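Local coordinates for protein EvdO1 (PDB 4XBZ) that probably catalyses an oxidative cyclization in orthosomycin biosynthesis, as a metal-dependent oxygenase with a double-stranded beta-helix core, at residues Ser88-Val93 and Thr323-His328; Ile108-Asp113 and Ala327-Trp332; Ala119-His124 and Arg255-Glu260; Ile140-Ser145 and Gly271-Glu276; Leu280-Leu285 and Tyr306-Ser311. One frame throughout, in Å; residues are numbered along the deposited sequence.

From the N terminus, 88-93 opens contact 1 and 108-113 opens contact 2. Both loops close late, on the C-terminal chain at 323-328 and 327-332, and share Ala327 and His328. Within them, contact 3 joins helix 116-121 to strand 256-263, and contact 4 joins strand 139-147 to the turn before helix 275-293. Contacts 3 and 4 cross, their segments alternating. Contact 5 follows both in series, still within the loops of contacts 1 and 2, and ties helix 275-293 to 306-311. Strands 92-94, 105-109, 139-147 and 256-263 are consecutive in the large sheet. Contacts 1 to 4 tie them, or turns beside them, to helix 116-121, the turn before helix 275-293 and the C-terminal chain.

Contact 1 of 5, residues Ser88-Val93 and Thr323-His328; sequences SMEDTV and TLRFAH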
# COMPACT_ATOMS: atom_id res chain seq x y z
N SER A 88 -12.18 0.93 37.51
CA SER A 88 -12.58 2.09 36.75
C SER A 88 -13.11 1.65 35.40
O SER A 88 -12.61 0.68 34.83
CB SER A 88 -11.42 3.06 36.55
OG SER A 88 -11.80 4.08 35.64
N MET A 89 -14.11 2.35 34.90
CA MET A 89 -14.58 2.09 33.55
C MET A 89 -13.95 3.07 32.59
O MET A 89 -14.23 3.07 31.40
CB MET A 89 -16.10 2.16 33.50
CG MET A 89 -16.78 1.12 34.38
SD MET A 89 -18.43 0.71 33.80
CE MET A 89 -18.06 0.09 32.17
N GLU A 90 -13.08 3.92 33.14
CA GLU A 90 -12.39 4.92 32.36
C GLU A 90 -11.33 4.25 31.48
O GLU A 90 -10.43 3.59 32.00
CB GLU A 90 -11.76 5.97 33.28
CG GLU A 90 -11.10 7.15 32.57
CD GLU A 90 -11.98 8.41 32.55
OE1 GLU A 90 -12.46 8.84 33.64
OE2 GLU A 90 -12.19 8.96 31.44
N ASP A 91 -11.47 4.39 30.16
CA ASP A 91 -10.52 3.82 29.20
C ASP A 91 -10.41 2.30 29.32
O ASP A 91 -9.40 1.71 28.94
CB ASP A 91 -9.13 4.45 29.37
CG ASP A 91 -9.08 5.91 28.92
OD1 ASP A 91 -10.12 6.41 28.45
OD2 ASP A 91 -7.99 6.54 29.01
N THR A 92 -11.45 1.65 29.84
CA THR A 92 -11.36 0.22 30.10
C THR A 92 -12.67 -0.48 29.78
O THR A 92 -13.72 -0.11 30.29
CB THR A 92 -10.97 -0.06 31.57
OG1 THR A 92 -9.77 0.65 31.89
CG2 THR A 92 -10.72 -1.54 31.79
N VAL A 93 -12.60 -1.48 28.90
CA VAL A 93 -13.75 -2.31 28.56
C VAL A 93 -13.88 -3.45 29.56
O VAL A 93 -12.92 -4.18 29.79
CB VAL A 93 -13.64 -2.91 27.13
CG1 VAL A 93 -14.85 -3.77 26.81
CG2 VAL A 93 -13.49 -1.80 26.08
N THR A 323 0.27 15.49 26.07
CA THR A 323 -0.26 14.15 26.32
C THR A 323 -0.20 13.27 25.07
O THR A 323 -0.07 13.77 23.96
CB THR A 323 -1.71 14.20 26.81
OG1 THR A 323 -2.19 12.87 27.00
CG2 THR A 323 -2.59 14.92 25.80
N LEU A 324 -0.29 11.96 25.27
CA LEU A 324 -0.32 11.04 24.14
C LEU A 324 -1.73 10.49 23.94
O LEU A 324 -1.95 9.63 23.12
CB LEU A 324 0.67 9.91 24.35
CG LEU A 324 2.14 10.34 24.44
CD1 LEU A 324 3.06 9.14 24.41
CD2 LEU A 324 2.50 11.28 23.31
N ARG A 325 -2.68 11.00 24.71
CA ARG A 325 -4.03 10.45 24.65
C ARG A 325 -5.02 11.45 24.08
O ARG A 325 -5.22 12.53 24.62
CB ARG A 325 -4.48 10.00 26.03
CG ARG A 325 -5.97 9.74 26.16
CD ARG A 325 -6.36 9.65 27.64
NE ARG A 325 -7.72 9.16 27.83
CZ ARG A 325 -8.80 9.93 27.77
NH1 ARG A 325 -8.67 11.23 27.51
NH2 ARG A 325 -10.01 9.41 27.96
N PHE A 326 -5.65 11.04 22.98
CA PHE A 326 -6.62 11.87 22.29
C PHE A 326 -7.87 11.09 22.03
O PHE A 326 -7.94 10.31 21.08
CB PHE A 326 -6.03 12.38 20.99
CG PHE A 326 -4.92 13.33 21.22
CD1 PHE A 326 -5.19 14.69 21.38
CD2 PHE A 326 -3.62 12.87 21.35
CE1 PHE A 326 -4.17 15.58 21.62
CE2 PHE A 326 -2.60 13.75 21.60
CZ PHE A 326 -2.87 15.11 21.73
N ALA A 327 -8.85 11.30 22.89
CA ALA A 327 -10.03 10.46 22.92
C ALA A 327 -10.83 10.64 21.66
O ALA A 327 -11.24 11.75 21.33
CB ALA A 327 -10.88 10.77 24.15
N HIS A 328 -11.05 9.52 20.97
CA HIS A 328 -11.73 9.46 19.68
C HIS A 328 -13.04 10.25 19.62
O HIS A 328 -13.32 10.92 18.62
CB HIS A 328 -11.99 7.99 19.31
CG HIS A 328 -10.74 7.17 19.19
ND1 HIS A 328 -9.84 7.33 18.15
CD2 HIS A 328 -10.22 6.19 19.98
CE1 HIS A 328 -8.83 6.49 18.31
NE2 HIS A 328 -9.03 5.79 19.41
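Asp91 and Ala327 are the nearest backbone positions, with CA atoms 9.2 Å apart, and Asp91 meets Arg325 by side chain. The acid sits on a type II beta turn from Met89 to Thr92, which leads into edge strand 92-94 of the large sheet in the double-stranded beta-helix fold. Arg325 comes from the C-terminal loop. Its chain is extended from CG to NE, with CG anti to the backbone N (chi1 166°). The two side chains come from opposite directions, and the guanidinium presents its NE/NH2 side to the carboxylate in a bidentate salt bridge. NE donates to Asp91 OD2 and NH2 to Asp91 OD1, each on a syn lone pair. The two planes are nearly coplanar, 21° apart, which fixes the rotation of both groups. Lys114 adds a second salt bridge to Asp91 OD2. Glu90 contributes charge alone, as its OE2 lies well out of the guanidinium plane. The straighter bond runs from Arg325 NH2 to Asp91 OD1, 3.0 Å long with an N-H...O angle of 174°.

Contact 2 of 5, residues Ile108-Asp113 and Ala327-Trp332; sequences IEYVVD and AHEEYW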
# COMPACT_ATOMS: atom_id res chain seq x y z
N ILE A 108 -7.75 -2.23 27.63
CA ILE A 108 -7.37 -0.91 28.12
C ILE A 108 -6.99 0.01 26.94
O ILE A 108 -6.17 -0.36 26.10
CB ILE A 108 -6.19 -1.03 29.13
CG1 ILE A 108 -6.63 -1.83 30.36
CG2 ILE A 108 -5.68 0.32 29.57
CD1 ILE A 108 -5.51 -2.43 31.14
N GLU A 109 -7.61 1.19 26.86
CA GLU A 109 -7.32 2.14 25.77
C GLU A 109 -6.25 3.15 26.15
O GLU A 109 -6.12 3.53 27.32
CB GLU A 109 -8.56 2.91 25.34
CG GLU A 109 -9.71 2.05 24.83
CD GLU A 109 -9.59 1.68 23.36
OE1 GLU A 109 -8.70 2.18 22.64
OE2 GLU A 109 -10.42 0.86 22.93
N TYR A 110 -5.53 3.61 25.13
CA TYR A 110 -4.52 4.66 25.24
C TYR A 110 -3.38 4.19 26.14
O TYR A 110 -2.93 4.91 27.04
CB TYR A 110 -5.14 5.97 25.76
CG TYR A 110 -6.42 6.31 25.03
CD1 TYR A 110 -6.40 6.61 23.67
CD2 TYR A 110 -7.64 6.29 25.69
CE1 TYR A 110 -7.57 6.90 22.98
CE2 TYR A 110 -8.83 6.58 25.01
CZ TYR A 110 -8.78 6.88 23.65
OH TYR A 110 -9.94 7.17 22.95
N VAL A 111 -2.92 2.97 25.87
CA VAL A 111 -1.84 2.36 26.63
C VAL A 111 -0.52 3.02 26.29
O VAL A 111 0.45 2.89 27.03
CB VAL A 111 -1.74 0.85 26.36
CG1 VAL A 111 -3.04 0.15 26.76
CG2 VAL A 111 -1.45 0.61 24.89
N VAL A 112 -0.47 3.72 25.16
CA VAL A 112 0.73 4.45 24.77
C VAL A 112 0.92 5.67 25.69
O VAL A 112 2.04 6.05 26.03
CB VAL A 112 0.66 4.89 23.28
CG1 VAL A 112 1.35 6.23 23.05
CG2 VAL A 112 1.22 3.79 22.37
N ASP A 113 -0.18 6.28 26.09
CA ASP A 113 -0.13 7.38 27.06
C ASP A 113 0.16 6.85 28.47
O ASP A 113 0.78 7.54 29.29
CB ASP A 113 -1.45 8.15 27.03
CG ASP A 113 -1.42 9.42 27.87
OD1 ASP A 113 -0.42 10.16 27.81
OD2 ASP A 113 -2.42 9.67 28.59
N ALA A 327 -8.85 11.30 22.89
CA ALA A 327 -10.03 10.46 22.92
C ALA A 327 -10.83 10.64 21.66
O ALA A 327 -11.24 11.75 21.33
CB ALA A 327 -10.88 10.77 24.15
N HIS A 328 -11.05 9.52 20.97
CA HIS A 328 -11.73 9.46 19.68
C HIS A 328 -13.04 10.25 19.62
O HIS A 328 -13.32 10.92 18.62
CB HIS A 328 -11.99 7.99 19.31
CG HIS A 328 -10.74 7.17 19.19
ND1 HIS A 328 -9.84 7.33 18.15
CD2 HIS A 328 -10.22 6.19 19.98
CE1 HIS A 328 -8.83 6.49 18.31
NE2 HIS A 328 -9.03 5.79 19.41
N GLU A 329 -13.82 10.21 20.69
CA GLU A 329 -15.14 10.84 20.65
C GLU A 329 -15.02 12.35 20.68
O GLU A 329 -15.94 13.06 20.26
CB GLU A 329 -16.03 10.34 21.81
CG GLU A 329 -15.50 10.67 23.19
CD GLU A 329 -14.58 9.59 23.75
OE1 GLU A 329 -14.08 8.73 22.98
OE2 GLU A 329 -14.37 9.59 24.99
N GLU A 330 -13.87 12.85 21.12
CA GLU A 330 -13.62 14.29 21.14
C GLU A 330 -13.03 14.81 19.83
O GLU A 330 -12.92 16.02 19.63
CB GLU A 330 -12.67 14.65 22.29
CG GLU A 330 -13.13 14.24 23.66
CD GLU A 330 -12.10 14.57 24.73
OE1 GLU A 330 -11.31 15.51 24.52
OE2 GLU A 330 -12.10 13.89 25.77
N TYR A 331 -12.62 13.90 18.95
CA TYR A 331 -12.08 14.27 17.65
C TYR A 331 -12.75 13.47 16.55
O TYR A 331 -12.10 12.90 15.69
CB TYR A 331 -10.57 14.05 17.61
CG TYR A 331 -9.85 14.80 18.69
CD1 TYR A 331 -9.57 16.15 18.56
CD2 TYR A 331 -9.45 14.15 19.86
CE1 TYR A 331 -8.91 16.85 19.56
CE2 TYR A 331 -8.78 14.83 20.86
CZ TYR A 331 -8.52 16.18 20.71
OH TYR A 331 -7.85 16.87 21.71
N TRP A 332 -14.08 13.39 16.63
CA TRP A 332 -14.88 12.62 15.68
C TRP A 332 -15.46 13.61 14.68
O TRP A 332 -15.60 14.79 15.00
CB TRP A 332 -15.98 11.86 16.43
CG TRP A 332 -16.44 10.57 15.82
CD1 TRP A 332 -17.71 10.24 15.44
CD2 TRP A 332 -15.63 9.41 15.56
NE1 TRP A 332 -17.74 8.96 14.94
CE2 TRP A 332 -16.48 8.43 15.01
CE3 TRP A 332 -14.27 9.12 15.73
CZ2 TRP A 332 -16.01 7.17 14.64
CZ3 TRP A 332 -13.81 7.87 15.34
CH2 TRP A 332 -14.68 6.91 14.81
O HOH W 1 -7.36 4.50 21.00
O HOH W 2 -12.43 6.81 24.39
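The Tyr110 ring and the His328 ring are set obliquely, with centroids 5.7 Å apart and planes at 33°. The phenol end carries the approach. Tyr110 has CG beside its backbone N and anti to the carbonyl carbon (chi1 -47°), which carries the phenol end to the His328 amide. Tyr110 OH lies 3.1 Å from His328 CD2 and also packs against CA of Ala327. It accepts a hydrogen bond from the backbone N of His328 at 3.3 Å, with an N-H...O angle of 159°. Tyr110 precedes helix 111-114 as its N-cap residue, and the amide it holds belongs to the first residue of the 3-10 turn 328-330. Two waters extend the contact. One lies at the edge of the Tyr110 ring, in its plane, 2.9 Å from Tyr110 OH, and donates to Glu329 OE1. The other donates to Glu109 OE1 and sits 2.6 Å from His328 NE2. His328 ND1 is hydrogen-bonded to His273 NE2. The imidazole is therefore held at both nitrogens, which should fix its rotation. The phenol oxygen takes an amide and a water, so this buried hydroxyl has partners on the C-terminal side.

Contact 3 of 5, residues Ala119-His124 and Arg255-Glu260; sequences AMLAGH and RVIYFE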
# COMPACT_ATOMS: atom_id res chain seq x y z
N ALA A 119 4.77 3.54 24.67
CA ALA A 119 4.97 4.70 23.81
C ALA A 119 6.21 4.54 22.93
O ALA A 119 6.18 4.79 21.73
CB ALA A 119 5.07 5.97 24.65
N MET A 120 7.31 4.09 23.53
CA MET A 120 8.53 3.82 22.78
C MET A 120 8.33 2.68 21.77
O MET A 120 8.90 2.70 20.67
CB MET A 120 9.68 3.51 23.74
CG MET A 120 10.05 4.69 24.68
SD MET A 120 11.72 4.63 25.39
CE MET A 120 11.64 3.13 26.38
N LEU A 121 7.52 1.70 22.15
CA LEU A 121 7.14 0.62 21.23
C LEU A 121 6.43 1.24 20.03
O LEU A 121 6.60 0.80 18.89
CB LEU A 121 6.25 -0.42 21.93
CG LEU A 121 5.66 -1.55 21.07
CD1 LEU A 121 6.75 -2.38 20.39
CD2 LEU A 121 4.74 -2.45 21.91
N ALA A 122 5.66 2.29 20.28
CA ALA A 122 4.90 2.94 19.23
C ALA A 122 5.80 3.71 18.27
O ALA A 122 5.34 4.14 17.22
CB ALA A 122 3.82 3.86 19.83
N GLY A 123 7.07 3.86 18.61
CA GLY A 123 8.04 4.46 17.71
C GLY A 123 9.05 3.48 17.14
O GLY A 123 10.05 3.88 16.55
N HIS A 124 8.79 2.19 17.34
CA HIS A 124 9.67 1.11 16.89
C HIS A 124 9.90 1.17 15.38
O HIS A 124 8.95 0.98 14.60
CB HIS A 124 9.09 -0.25 17.29
CG HIS A 124 10.02 -1.41 17.12
ND1 HIS A 124 10.67 -1.69 15.93
CD2 HIS A 124 10.40 -2.38 17.99
CE1 HIS A 124 11.40 -2.78 16.08
NE2 HIS A 124 11.26 -3.22 17.32
N ARG A 255 -2.32 -11.69 26.05
CA ARG A 255 -2.30 -10.25 25.93
C ARG A 255 -1.73 -9.82 24.57
O ARG A 255 -0.65 -10.27 24.17
CB ARG A 255 -1.48 -9.63 27.07
CG ARG A 255 -1.89 -10.07 28.48
CD ARG A 255 -0.79 -9.80 29.50
NE ARG A 255 0.44 -10.53 29.21
CZ ARG A 255 1.64 -10.19 29.68
NH1 ARG A 255 1.76 -9.12 30.46
NH2 ARG A 255 2.71 -10.91 29.36
N VAL A 256 -2.47 -8.95 23.88
CA VAL A 256 -2.01 -8.37 22.63
C VAL A 256 -2.14 -6.84 22.64
O VAL A 256 -3.20 -6.31 22.97
CB VAL A 256 -2.80 -8.92 21.42
CG1 VAL A 256 -2.32 -8.25 20.12
CG2 VAL A 256 -2.66 -10.43 21.32
N ILE A 257 -1.06 -6.15 22.28
CA ILE A 257 -1.08 -4.71 22.10
C ILE A 257 -1.37 -4.37 20.64
O ILE A 257 -0.62 -4.79 19.76
CB ILE A 257 0.27 -4.08 22.53
CG1 ILE A 257 0.38 -4.04 24.05
CG2 ILE A 257 0.41 -2.66 21.99
CD1 ILE A 257 1.75 -3.59 24.52
N TYR A 258 -2.46 -3.63 20.40
CA TYR A 258 -2.91 -3.28 19.05
C TYR A 258 -2.68 -1.81 18.75
O TYR A 258 -3.22 -0.93 19.44
CB TYR A 258 -4.40 -3.59 18.83
CG TYR A 258 -4.73 -5.06 18.69
CD1 TYR A 258 -4.53 -5.73 17.48
CD2 TYR A 258 -5.23 -5.78 19.77
CE1 TYR A 258 -4.83 -7.08 17.35
CE2 TYR A 258 -5.51 -7.14 19.65
CZ TYR A 258 -5.31 -7.79 18.43
OH TYR A 258 -5.61 -9.14 18.32
N PHE A 259 -1.91 -1.56 17.70
CA PHE A 259 -1.79 -0.25 17.06
C PHE A 259 -2.49 -0.25 15.70
O PHE A 259 -2.06 -0.99 14.81
CB PHE A 259 -0.32 0.10 16.84
CG PHE A 259 0.50 0.19 18.08
CD1 PHE A 259 -0.08 0.45 19.32
CD2 PHE A 259 1.89 0.07 18.00
CE1 PHE A 259 0.71 0.55 20.45
CE2 PHE A 259 2.68 0.16 19.13
CZ PHE A 259 2.10 0.40 20.36
N GLU A 260 -3.53 0.56 15.51
CA GLU A 260 -4.04 0.81 14.14
C GLU A 260 -3.37 2.00 13.46
O GLU A 260 -2.97 2.97 14.11
CB GLU A 260 -5.55 1.04 14.11
CG GLU A 260 -6.12 0.98 12.67
CD GLU A 260 -7.49 1.65 12.50
OE1 GLU A 260 -7.58 2.91 12.46
OE2 GLU A 260 -8.50 0.91 12.39
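Apolar side chains of Leu121 and Ala122 meet those of Ile257 and Phe259 in a buried contact near the centre of the chain. It joins the end of helix 116-121 to strand 256-263, an inner strand of the large sheet. Phe259 does most of the work. The end of its ring points at the helix end, and CE2 comes within 3.6 Å of Ala122 CA. The methyl of Ala122 touches the same end of the ring, with CB 3.9 Å from Phe259 CZ. Leu121 CG lies obliquely to the ring, 3.9 Å from CE2 of Phe259. With CG anti to the backbone N (chi1 175°), Leu121 sends its CD2 branch towards the strand, where it meets Ile257 CD1 tip to tip at 4.1 Å. Ile257 and Phe259 are two apart on the strand, so both side chains leave the same face of the sheet. The touching residues Leu121 and Ala122 open a type I beta turn that ends at His124, whose ND1 accepts from Leu126 N and caps the next helix. Around the contact, Val72 of helix 66-86 packs on Ile257 and Cys288 of helix 275-293 on Ala122. Helices covering the outer face of the major sheet in this way are typical of the double-stranded beta-helix fold of phytanoyl-CoA dioxygenase relatives.

Contact 4 of 5, residues Ile140-Ser145 and Gly271-Glu276; sequences IPTWDS and GPHSAE
Trp143 and His273 make the main aromatic contact, between strand 139-147 of the double-stranded beta-helix and the turn that leads into helix 275-293. The rings are oblique, their planes at 51° and the centroid of the tryptophan six-membered ring 5.0 Å from that of the imidazole. His273 NE2 lies over one face of the indole. Trp143 CZ3 comes within 3.5 Å of His273 CE1. The ring of His328 stacks on the same face, so the indole borders both histidines. The apolar contact is slighter. Pro272 CG sits at the edge of the indole, near its plane, 4.2 Å from Trp143 CH2. A cis peptide bond precedes this proline. Separately, the Thr142 methyl brushes the imidazole, with CG2 4.2 Å from His273 CE1. Polar ends are satisfied elsewhere: His273 ND1 bonds to Glu267, and Thr142 OG1 to Glu260. With an alanine in place of Trp143, the imidazoles of His273 and His328 would probably lose their shared aromatic wall, leaving a gap beside Pro272. Trp143 has CG beside its backbone N and anti to the carbonyl carbon (chi1 -80°), and from there the far end of the indole reaches His273, with CH2 3.9 Å from NE2 of the imidazole.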
# COMPACT_ATOMS: atom_id res chain seq x y z
N ILE A 140 -0.56 7.67 9.87
CA ILE A 140 -0.68 8.17 11.23
C ILE A 140 -1.20 7.04 12.13
O ILE A 140 -1.92 6.16 11.67
CB ILE A 140 -1.61 9.39 11.32
CG1 ILE A 140 -3.01 9.06 10.80
CG2 ILE A 140 -1.02 10.57 10.57
CD1 ILE A 140 -4.12 9.86 11.50
N PRO A 141 -0.80 7.05 13.41
CA PRO A 141 -1.33 6.11 14.39
C PRO A 141 -2.73 6.53 14.89
O PRO A 141 -2.93 7.70 15.19
CB PRO A 141 -0.31 6.17 15.52
CG PRO A 141 0.23 7.61 15.44
CD PRO A 141 0.27 7.91 13.97
N THR A 142 -3.67 5.59 14.98
CA THR A 142 -5.01 5.97 15.41
C THR A 142 -5.34 5.31 16.74
O THR A 142 -4.89 5.78 17.79
CB THR A 142 -6.08 5.60 14.33
OG1 THR A 142 -5.98 4.22 14.00
CG2 THR A 142 -5.88 6.45 13.03
N TRP A 143 -6.13 4.25 16.72
CA TRP A 143 -6.39 3.48 17.91
C TRP A 143 -5.10 2.87 18.44
O TRP A 143 -4.25 2.41 17.67
CB TRP A 143 -7.43 2.38 17.63
CG TRP A 143 -8.86 2.90 17.65
CD1 TRP A 143 -9.75 2.84 18.70
CD2 TRP A 143 -9.56 3.57 16.58
NE1 TRP A 143 -10.95 3.43 18.35
CE2 TRP A 143 -10.85 3.88 17.06
CE3 TRP A 143 -9.22 3.93 15.27
CZ2 TRP A 143 -11.80 4.53 16.27
CZ3 TRP A 143 -10.16 4.59 14.49
CH2 TRP A 143 -11.44 4.88 14.99
N ASP A 144 -4.94 2.90 19.76
CA ASP A 144 -3.87 2.17 20.43
C ASP A 144 -4.42 1.58 21.73
O ASP A 144 -5.08 2.27 22.51
CB ASP A 144 -2.63 3.05 20.67
CG ASP A 144 -2.75 3.97 21.90
OD1 ASP A 144 -2.50 3.49 23.03
OD2 ASP A 144 -3.06 5.18 21.74
N SER A 145 -4.18 0.30 21.95
CA SER A 145 -4.80 -0.38 23.09
C SER A 145 -4.13 -1.70 23.41
O SER A 145 -3.32 -2.19 22.63
CB SER A 145 -6.29 -0.63 22.82
OG SER A 145 -6.48 -1.44 21.67
N GLY A 271 -12.62 10.86 6.92
CA GLY A 271 -12.70 10.65 8.36
C GLY A 271 -12.07 9.32 8.76
O GLY A 271 -11.19 8.82 8.05
N PRO A 272 -12.52 8.71 9.88
CA PRO A 272 -13.62 9.10 10.77
C PRO A 272 -13.31 10.23 11.74
O PRO A 272 -14.23 10.71 12.40
CB PRO A 272 -13.90 7.82 11.57
CG PRO A 272 -12.62 7.09 11.56
CD PRO A 272 -12.00 7.37 10.23
N HIS A 273 -12.06 10.63 11.87
CA HIS A 273 -11.71 11.66 12.83
C HIS A 273 -11.82 13.05 12.24
O HIS A 273 -11.81 13.23 11.02
CB HIS A 273 -10.30 11.45 13.38
CG HIS A 273 -10.11 10.15 14.08
ND1 HIS A 273 -9.62 9.03 13.45
CD2 HIS A 273 -10.34 9.79 15.37
CE1 HIS A 273 -9.56 8.03 14.32
NE2 HIS A 273 -10.00 8.47 15.48
N SER A 274 -11.90 14.05 13.12
CA SER A 274 -11.89 15.44 12.72
C SER A 274 -10.53 15.78 12.09
O SER A 274 -9.57 15.06 12.28
CB SER A 274 -12.19 16.34 13.92
OG SER A 274 -11.17 16.24 14.90
N ALA A 275 -10.47 16.87 11.32
CA ALA A 275 -9.26 17.19 10.57
C ALA A 275 -8.09 17.50 11.50
O ALA A 275 -6.93 17.27 11.15
CB ALA A 275 -9.50 18.37 9.63
N GLU A 276 -8.42 18.01 12.68
CA GLU A 276 -7.46 18.33 13.74
C GLU A 276 -6.72 17.11 14.30
O GLU A 276 -5.55 17.18 14.67
CB GLU A 276 -8.21 19.05 14.88
CG GLU A 276 -7.37 19.49 16.07
CD GLU A 276 -8.22 20.00 17.24
OE1 GLU A 276 -9.38 19.55 17.38
OE2 GLU A 276 -7.73 20.84 18.01

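Contact 5 of 5, residues Leu280-Leu285 and Tyr306-Ser311; sequences LKQQVL and YQPAES
The Tyr306 ring is sandwiched between Leu285 on one face and Pro308 on the opposite one. Leu285 CD2 makes a CH-pi contact, 3.5 Å from the centroid of the Tyr306 ring and only 4° off its normal. Pro308 CD stands 3.8 Å above the other face, also over the centre. At the edge, in the ring plane, lies Gln282 CG, 3.3 Å from Tyr306 OH. The Gln282 amide is turned steeply against the ring. Its NE2 donates to Tyr306 OH at 3.2 Å, with the phenol oxygen in the amide plane and an N-H...O angle of 155°. The same NE2 bonds to Leu312 O, and OE1 accepts from His314 N, so both ends of the amide are held. Tyr306 has CG anti to the backbone N (chi1 -176°), which carries the ring across to the helix. A leucine in place of Tyr306 would probably leave Gln282 NE2 without its phenol partner and Leu285 without an aromatic face to pack on. Farther along the loop, Glu310 N bonds to Glu199 of the second subunit. Leu285 and Gln282 lie three residues apart, on the side of helix 275-293 that faces this loop. Ile140 of strand 139-147 also packs on Tyr306 and Gln282, and Pro141 meets Leu285. The loop is thus held against both the helix and the strand.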
# COMPACT_ATOMS: atom_id res chain seq x y z
N LEU A 280 -2.38 16.12 15.55
CA LEU A 280 -2.10 15.72 16.93
C LEU A 280 -1.45 14.33 16.97
O LEU A 280 -0.48 14.11 17.71
CB LEU A 280 -3.38 15.76 17.77
CG LEU A 280 -4.02 17.16 17.81
CD1 LEU A 280 -5.43 17.17 18.41
CD2 LEU A 280 -3.11 18.14 18.54
N LYS A 281 -1.97 13.40 16.17
CA LYS A 281 -1.39 12.06 16.17
C LYS A 281 -0.02 12.04 15.51
O LYS A 281 0.84 11.25 15.89
CB LYS A 281 -2.34 11.06 15.49
CG LYS A 281 -3.67 10.94 16.20
CD LYS A 281 -3.51 10.87 17.74
CE LYS A 281 -2.72 9.63 18.21
NZ LYS A 281 -3.56 8.38 18.31
N GLN A 282 0.21 12.94 14.55
CA GLN A 282 1.54 13.10 13.99
C GLN A 282 2.52 13.53 15.09
O GLN A 282 3.66 13.07 15.13
CB GLN A 282 1.54 14.13 12.85
CG GLN A 282 0.95 13.60 11.54
CD GLN A 282 0.82 14.67 10.47
OE1 GLN A 282 0.46 15.81 10.74
NE2 GLN A 282 1.11 14.29 9.24
N GLN A 283 2.05 14.41 15.96
CA GLN A 283 2.85 14.86 17.10
C GLN A 283 3.11 13.70 18.06
O GLN A 283 4.22 13.57 18.60
CB GLN A 283 2.15 16.01 17.84
CG GLN A 283 2.10 17.37 17.13
CD GLN A 283 1.84 18.49 18.13
OE1 GLN A 283 2.64 18.72 19.04
NE2 GLN A 283 0.70 19.16 18.00
N VAL A 284 2.09 12.88 18.29
CA VAL A 284 2.25 11.65 19.07
C VAL A 284 3.35 10.76 18.43
O VAL A 284 4.27 10.32 19.12
CB VAL A 284 0.93 10.85 19.15
CG1 VAL A 284 1.16 9.49 19.82
CG2 VAL A 284 -0.13 11.64 19.88
N LEU A 285 3.26 10.54 17.12
CA LEU A 285 4.23 9.69 16.42
C LEU A 285 5.65 10.22 16.57
O LEU A 285 6.59 9.47 16.87
CB LEU A 285 3.88 9.58 14.93
CG LEU A 285 4.72 8.57 14.15
CD1 LEU A 285 4.52 7.19 14.71
CD2 LEU A 285 4.40 8.57 12.65
N TYR A 306 10.10 9.95 9.61
CA TYR A 306 8.71 10.22 9.21
C TYR A 306 8.60 11.43 8.26
O TYR A 306 8.82 12.57 8.66
CB TYR A 306 7.84 10.43 10.45
CG TYR A 306 6.37 10.63 10.18
CD1 TYR A 306 5.64 9.77 9.36
CD2 TYR A 306 5.69 11.68 10.78
CE1 TYR A 306 4.26 9.97 9.14
CE2 TYR A 306 4.34 11.89 10.58
CZ TYR A 306 3.62 11.05 9.77
OH TYR A 306 2.26 11.31 9.60
N GLN A 307 8.25 11.17 7.01
CA GLN A 307 8.28 12.20 5.97
C GLN A 307 7.04 12.16 5.08
O GLN A 307 7.09 11.65 3.98
CB GLN A 307 9.54 12.06 5.10
CG GLN A 307 10.87 12.28 5.84
CD GLN A 307 11.04 13.71 6.35
OE1 GLN A 307 10.43 14.65 5.83
NE2 GLN A 307 11.86 13.89 7.38
N PRO A 308 5.91 12.68 5.57
CA PRO A 308 4.74 12.67 4.69
C PRO A 308 4.79 13.79 3.67
O PRO A 308 5.66 14.64 3.78
CB PRO A 308 3.58 12.86 5.67
CG PRO A 308 4.17 13.50 6.84
CD PRO A 308 5.57 13.02 6.95
N ALA A 309 3.90 13.78 2.69
CA ALA A 309 3.79 14.89 1.75
C ALA A 309 3.59 16.20 2.51
O ALA A 309 2.94 16.21 3.55
CB ALA A 309 2.66 14.67 0.78
N GLU A 310 4.15 17.30 1.98
CA GLU A 310 4.18 18.58 2.71
C GLU A 310 2.79 19.09 3.05
O GLU A 310 2.56 19.51 4.17
CB GLU A 310 4.93 19.65 1.92
CG GLU A 310 6.41 19.35 1.64
CD GLU A 310 7.27 19.28 2.89
OE1 GLU A 310 6.83 19.79 3.95
OE2 GLU A 310 8.40 18.73 2.83
N SER A 311 1.85 19.04 2.10
CA SER A 311 0.49 19.53 2.37
C SER A 311 -0.26 18.70 3.43
O SER A 311 -1.46 18.91 3.67
CB SER A 311 -0.33 19.54 1.09
OG SER A 311 -0.58 18.20 0.67